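Long-range contact in MAR1 Ribonuclease (Caenorhabditis elegans, PDB 2B34), which is probably a hydrolase of the isochorismatase family, possibly a ribonuclease, whose substrate is not established: residues Y120-D134 with F148-S161. Sequence-based numbering, arbitrary orientation.
Sequences YDLLERGLNVHVVVD and FKQMEQAGAILTTS
Val133 lays its CG1 methyl over the centre of one face of the Phe148 ring, a CH-pi contact 3.8 Å from CG1 to the centroid. That methyl stands anti to the carbonyl carbon (chi1 -62°), which leaves CG2 to meet Thr160 CG2. Val131 presents both methyls to Met151, CG1 lying 3.7 Å from SD, the two side chains crossing at about a right angle. Through Phe148 and Met151, helix 141-154 thus packs on strand 128-137 within a beta-alpha-beta unit completed by 157-159, the edge strand of the parallel sheet; four backbone bonds, from Ile157 N to Val129 O (2.8 Å) through to Val133 N to Thr159 O, join the two strands. The Asp134 carboxylate takes Ser161 N on the syn lone pair of OD1 (3.0 Å) and Ser161 OG on the syn side of OD2 (2.8 Å), the hydroxyl 33° out of plane. With an alanine here, Ser161 N and OG would probably lose their shared carboxylate, leaving the hydroxyl free to turn. At the C-terminal end of helix 141-154, Ala154 CB meets Tyr120 CE1 of helix 114-124 at 3.6 Å. Two waters link Tyr120 OH to Gln150, one through OE1, which also bonds Thr159 OG1 of a neighbouring subunit, the other through Gln150 O; Gln150 NE2 bonds Phe146 O.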
loop_
_atom_site.group_PDB
_atom_site.type_symbol
_atom_site.label_atom_id
_atom_site.label_comp_id
_atom_site.label_asym_id
_atom_site.label_seq_id
_atom_site.Cartn_x
_atom_site.Cartn_y
_atom_site.Cartn_z
ATOM N N TYR A 120 -8.276 -4.161 -16.317
ATOM C CA TYR A 120 -9.679 -3.919 -15.956
ATOM C C TYR A 120 -10.649 -4.786 -16.755
ATOM O O TYR A 120 -11.565 -5.387 -16.187
ATOM C CB TYR A 120 -10.058 -2.450 -16.163
ATOM C CG TYR A 120 -9.539 -1.461 -15.141
ATOM C CD1 TYR A 120 -8.957 -1.882 -13.936
ATOM C CD2 TYR A 120 -9.666 -0.086 -15.369
ATOM C CE1 TYR A 120 -8.493 -0.950 -13.000
ATOM C CE2 TYR A 120 -9.214 0.845 -14.443
ATOM C CZ TYR A 120 -8.632 0.411 -13.263
ATOM O OH TYR A 120 -8.192 1.349 -12.353
ATOM N N ASP A 121 -10.448 -4.832 -18.072
ATOM C CA ASP A 121 -11.266 -5.658 -18.963
ATOM C C ASP A 121 -11.186 -7.143 -18.606
ATOM O O ASP A 121 -12.200 -7.839 -18.607
ATOM C CB ASP A 121 -10.853 -5.448 -20.424
ATOM C CG ASP A 121 -11.478 -4.213 -21.046
ATOM O OD1 ASP A 121 -12.208 -3.471 -20.352
ATOM O OD2 ASP A 121 -11.246 -3.987 -22.247
ATOM N N LEU A 122 -9.976 -7.615 -18.309
ATOM C CA LEU A 122 -9.757 -9.003 -17.901
ATOM C C LEU A 122 -10.455 -9.325 -16.586
ATOM O O LEU A 122 -11.118 -10.354 -16.469
ATOM C CB LEU A 122 -8.261 -9.304 -17.786
ATOM C CG LEU A 122 -7.439 -9.419 -19.071
ATOM C CD1 LEU A 122 -5.959 -9.496 -18.738
ATOM C CD2 LEU A 122 -7.870 -10.624 -19.888
ATOM N N LEU A 123 -10.305 -8.435 -15.606
ATOM C CA LEU A 123 -10.937 -8.608 -14.298
ATOM C C LEU A 123 -12.465 -8.611 -14.387
ATOM O O LEU A 123 -13.125 -9.350 -13.657
ATOM C CB LEU A 123 -10.448 -7.544 -13.307
ATOM C CG LEU A 123 -8.986 -7.629 -12.843
ATOM C CD1 LEU A 123 -8.599 -6.370 -12.091
ATOM C CD2 LEU A 123 -8.725 -8.869 -11.992
ATOM N N GLU A 124 -13.013 -7.791 -15.287
ATOM C CA GLU A 124 -14.455 -7.756 -15.561
ATOM C C GLU A 124 -14.984 -9.097 -16.072
ATOM O O GLU A 124 -16.114 -9.485 -15.763
ATOM C CB GLU A 124 -14.787 -6.657 -16.570
ATOM C CG GLU A 124 -14.917 -5.275 -15.957
ATOM C CD GLU A 124 -14.956 -4.157 -16.988
ATOM O OE1 GLU A 124 -14.899 -4.435 -18.209
ATOM O OE2 GLU A 124 -15.037 -2.984 -16.567
ATOM N N ARG A 125 -14.155 -9.796 -16.849
ATOM C CA ARG A 125 -14.486 -11.119 -17.383
ATOM C C ARG A 125 -14.316 -12.250 -16.356
ATOM O O ARG A 125 -14.539 -13.424 -16.670
ATOM C CB ARG A 125 -13.643 -11.407 -18.631
ATOM C CG ARG A 125 -14.131 -10.718 -19.897
ATOM C CD ARG A 125 -13.029 -10.665 -20.948
ATOM N NE ARG A 125 -13.517 -10.233 -22.258
ATOM C CZ ARG A 125 -13.674 -8.965 -22.632
ATOM N NH1 ARG A 125 -13.395 -7.971 -21.799
ATOM N NH2 ARG A 125 -14.123 -8.689 -23.848
ATOM N N GLY A 126 -13.918 -11.898 -15.136
ATOM C CA GLY A 126 -13.739 -12.878 -14.064
ATOM C C GLY A 126 -12.419 -13.632 -14.107
ATOM O O GLY A 126 -12.266 -14.663 -13.450
ATOM N N LEU A 127 -11.468 -13.117 -14.886
ATOM C CA LEU A 127 -10.133 -13.704 -14.974
ATOM C C LEU A 127 -9.240 -13.141 -13.876
ATOM O O LEU A 127 -9.420 -12.001 -13.450
ATOM C CB LEU A 127 -9.518 -13.414 -16.347
ATOM C CG LEU A 127 -10.068 -14.193 -17.544
ATOM C CD1 LEU A 127 -10.348 -13.269 -18.711
ATOM C CD2 LEU A 127 -9.115 -15.310 -17.949
ATOM N N ASN A 128 -8.288 -13.945 -13.410
ATOM C CA ASN A 128 -7.243 -13.443 -12.526
ATOM C C ASN A 128 -6.114 -12.851 -13.367
ATOM O O ASN A 128 -5.697 -13.447 -14.366
ATOM C CB ASN A 128 -6.702 -14.548 -11.617
ATOM C CG ASN A 128 -7.801 -15.287 -10.855
ATOM O OD1 ASN A 128 -7.827 -16.523 -10.828
ATOM N ND2 ASN A 128 -8.705 -14.539 -10.232
ATOM N N VAL A 129 -5.638 -11.672 -12.972
ATOM C CA VAL A 129 -4.573 -10.976 -13.703
ATOM C C VAL A 129 -3.301 -10.914 -12.868
ATOM O O VAL A 129 -3.294 -10.359 -11.766
ATOM C CB VAL A 129 -4.991 -9.541 -14.126
ATOM C CG1 VAL A 129 -3.897 -8.876 -14.952
ATOM C CG2 VAL A 129 -6.294 -9.569 -14.903
ATOM N N HIS A 130 -2.231 -11.490 -13.412
ATOM C CA HIS A 130 -0.913 -11.454 -12.795
ATOM C C HIS A 130 -0.024 -10.474 -13.555
ATOM O O HIS A 130 0.465 -10.770 -14.651
ATOM C CB HIS A 130 -0.312 -12.860 -12.750
ATOM C CG HIS A 130 -1.135 -13.834 -11.959
ATOM N ND1 HIS A 130 -2.419 -14.190 -12.321
ATOM C CD2 HIS A 130 -0.864 -14.514 -10.821
ATOM C CE1 HIS A 130 -2.902 -15.047 -11.439
ATOM N NE2 HIS A 130 -1.976 -15.262 -10.520
ATOM N N VAL A 131 0.145 -9.293 -12.965
ATOM C CA VAL A 131 0.918 -8.211 -13.560
ATOM C C VAL A 131 2.385 -8.369 -13.179
ATOM O O VAL A 131 2.743 -8.288 -11.999
ATOM C CB VAL A 131 0.392 -6.807 -13.120
ATOM C CG1 VAL A 131 1.213 -5.693 -13.751
ATOM C CG2 VAL A 131 -1.086 -6.642 -13.479
ATOM N N VAL A 132 3.224 -8.598 -14.185
ATOM C CA VAL A 132 4.659 -8.779 -13.972
ATOM C C VAL A 132 5.321 -7.406 -13.934
ATOM O O VAL A 132 5.639 -6.830 -14.978
ATOM C CB VAL A 132 5.294 -9.649 -15.077
ATOM C CG1 VAL A 132 6.714 -10.031 -14.702
ATOM C CG2 VAL A 132 4.455 -10.895 -15.321
ATOM N N VAL A 133 5.525 -6.892 -12.724
ATOM C CA VAL A 133 5.946 -5.502 -12.520
ATOM C C VAL A 133 7.333 -5.169 -13.087
ATOM O O VAL A 133 7.586 -4.030 -13.486
ATOM C CB VAL A 133 5.852 -5.076 -11.017
ATOM C CG1 VAL A 133 4.408 -5.150 -10.519
ATOM C CG2 VAL A 133 6.775 -5.916 -10.134
ATOM N N ASP A 134 8.222 -6.159 -13.132
ATOM C CA ASP A 134 9.553 -5.957 -13.709
ATOM C C ASP A 134 9.593 -6.129 -15.238
ATOM O O ASP A 134 10.664 -6.108 -15.856
ATOM C CB ASP A 134 10.619 -6.805 -12.996
ATOM C CG ASP A 134 10.255 -8.286 -12.882
ATOM O OD1 ASP A 134 9.090 -8.671 -13.107
ATOM O OD2 ASP A 134 11.161 -9.077 -12.544
ATOM N N PHE A 148 0.322 0.494 -11.043
ATOM C CA PHE A 148 0.366 -0.700 -10.197
ATOM C C PHE A 148 -0.633 -0.595 -9.042
ATOM O O PHE A 148 -1.299 -1.571 -8.702
ATOM C CB PHE A 148 1.784 -0.937 -9.658
ATOM C CG PHE A 148 2.816 -1.257 -10.724
ATOM C CD1 PHE A 148 2.487 -2.029 -11.839
ATOM C CD2 PHE A 148 4.130 -0.812 -10.584
ATOM C CE1 PHE A 148 3.447 -2.332 -12.812
ATOM C CE2 PHE A 148 5.102 -1.113 -11.550
ATOM C CZ PHE A 148 4.757 -1.878 -12.666
ATOM N N LYS A 149 -0.727 0.595 -8.454
ATOM C CA LYS A 149 -1.681 0.877 -7.380
ATOM C C LYS A 149 -3.130 0.674 -7.829
ATOM O O LYS A 149 -3.905 0.023 -7.133
ATOM C CB LYS A 149 -1.496 2.300 -6.845
ATOM C CG LYS A 149 -0.110 2.584 -6.268
ATOM C CD LYS A 149 -0.142 3.729 -5.255
ATOM C CE LYS A 149 -0.270 3.221 -3.810
ATOM N NZ LYS A 149 -1.521 2.429 -3.539
ATOM N N GLN A 150 -3.480 1.224 -8.991
ATOM C CA GLN A 150 -4.826 1.076 -9.555
ATOM C C GLN A 150 -5.125 -0.376 -9.900
ATOM O O GLN A 150 -6.242 -0.852 -9.696
ATOM C CB GLN A 150 -5.000 1.942 -10.804
ATOM C CG GLN A 150 -4.857 3.430 -10.555
ATOM C CD GLN A 150 -4.741 4.234 -11.835
ATOM O OE1 GLN A 150 -5.738 4.502 -12.500
ATOM N NE2 GLN A 150 -3.522 4.640 -12.174
ATOM N N MET A 151 -4.121 -1.073 -10.430
ATOM C CA MET A 151 -4.258 -2.486 -10.765
ATOM C C MET A 151 -4.579 -3.320 -9.528
ATOM O O MET A 151 -5.501 -4.132 -9.553
ATOM C CB MET A 151 -2.997 -3.011 -11.454
ATOM C CG MET A 151 -2.789 -2.489 -12.862
ATOM S SD MET A 151 -1.119 -2.850 -13.442
ATOM C CE MET A 151 -0.904 -1.600 -14.687
ATOM N N GLU A 152 -3.833 -3.106 -8.447
ATOM C CA GLU A 152 -4.052 -3.874 -7.219
ATOM C C GLU A 152 -5.337 -3.482 -6.483
ATOM O O GLU A 152 -5.947 -4.325 -5.829
ATOM C CB GLU A 152 -2.829 -3.838 -6.294
ATOM C CG GLU A 152 -2.800 -2.708 -5.279
ATOM C CD GLU A 152 -1.563 -2.745 -4.409
ATOM O OE1 GLU A 152 -1.145 -3.855 -4.007
ATOM O OE2 GLU A 152 -1.004 -1.662 -4.131
ATOM N N GLN A 153 -5.741 -2.213 -6.590
ATOM C CA GLN A 153 -7.035 -1.761 -6.062
ATOM C C GLN A 153 -8.181 -2.545 -6.708
ATOM O O GLN A 153 -9.151 -2.904 -6.039
ATOM C CB GLN A 153 -7.240 -0.253 -6.290
ATOM C CG GLN A 153 -6.461 0.669 -5.343
ATOM C CD GLN A 153 -6.752 2.152 -5.587
ATOM O OE1 GLN A 153 -6.163 2.787 -6.466
ATOM N NE2 GLN A 153 -7.659 2.708 -4.795
ATOM N N ALA A 154 -8.051 -2.811 -8.008
ATOM C CA ALA A 154 -9.062 -3.550 -8.768
ATOM C C ALA A 154 -9.015 -5.067 -8.545
ATOM O O ALA A 154 -9.947 -5.773 -8.914
ATOM C CB ALA A 154 -8.941 -3.226 -10.248
ATOM N N GLY A 155 -7.926 -5.560 -7.957
ATOM C CA GLY A 155 -7.784 -6.986 -7.645
ATOM C C GLY A 155 -6.746 -7.738 -8.461
ATOM O O GLY A 155 -6.680 -8.974 -8.409
ATOM N N ALA A 156 -5.934 -7.001 -9.218
ATOM C CA ALA A 156 -4.839 -7.601 -9.975
ATOM C C ALA A 156 -3.693 -7.937 -9.040
ATOM O O ALA A 156 -3.451 -7.226 -8.073
ATOM C CB ALA A 156 -4.366 -6.665 -11.066
ATOM N N ILE A 157 -2.989 -9.022 -9.332
ATOM C CA ILE A 157 -1.850 -9.420 -8.513
ATOM C C ILE A 157 -0.578 -8.800 -9.083
ATOM O O ILE A 157 -0.280 -8.939 -10.274
ATOM C CB ILE A 157 -1.738 -10.964 -8.391
ATOM C CG1 ILE A 157 -3.017 -11.540 -7.763
ATOM C CG2 ILE A 157 -0.507 -11.360 -7.561
ATOM C CD1 ILE A 157 -3.092 -13.060 -7.777
ATOM N N LEU A 158 0.156 -8.100 -8.223
ATOM C CA LEU A 158 1.423 -7.493 -8.591
ATOM C C LEU A 158 2.554 -8.459 -8.279
ATOM O O LEU A 158 2.987 -8.586 -7.134
ATOM C CB LEU A 158 1.621 -6.155 -7.867
ATOM C CG LEU A 158 0.529 -5.087 -8.013
ATOM C CD1 LEU A 158 0.826 -3.895 -7.102
ATOM C CD2 LEU A 158 0.359 -4.638 -9.466
ATOM N N THR A 159 3.019 -9.143 -9.316
ATOM C CA THR A 159 4.010 -10.196 -9.169
ATOM C C THR A 159 5.294 -9.852 -9.918
ATOM O O THR A 159 5.364 -8.834 -10.599
ATOM C CB THR A 159 3.443 -11.571 -9.622
ATOM O OG1 THR A 159 4.399 -12.602 -9.336
ATOM C CG2 THR A 159 3.107 -11.577 -11.109
ATOM N N THR A 160 6.309 -10.700 -9.779
ATOM C CA THR A 160 7.565 -10.522 -10.507
ATOM C C THR A 160 7.845 -11.722 -11.404
ATOM O O THR A 160 7.262 -12.797 -11.221
ATOM C CB THR A 160 8.762 -10.288 -9.563
ATOM O OG1 THR A 160 8.858 -11.370 -8.629
ATOM C CG2 THR A 160 8.607 -8.976 -8.804
ATOM N N SER A 161 8.743 -11.529 -12.368
ATOM C CA SER A 161 9.061 -12.566 -13.349
ATOM C C SER A 161 9.513 -13.878 -12.711
ATOM O O SER A 161 9.001 -14.936 -13.063
ATOM C CB SER A 161 10.096 -12.069 -14.363
ATOM O OG SER A 161 11.276 -11.634 -13.717
HETATM O O HOH W 1 -8.140 3.828 -12.958
HETATM O O HOH W 2 -8.466 0.621 -9.423
HETATM O O HOH W 3 -6.404 -11.080 -10.223
#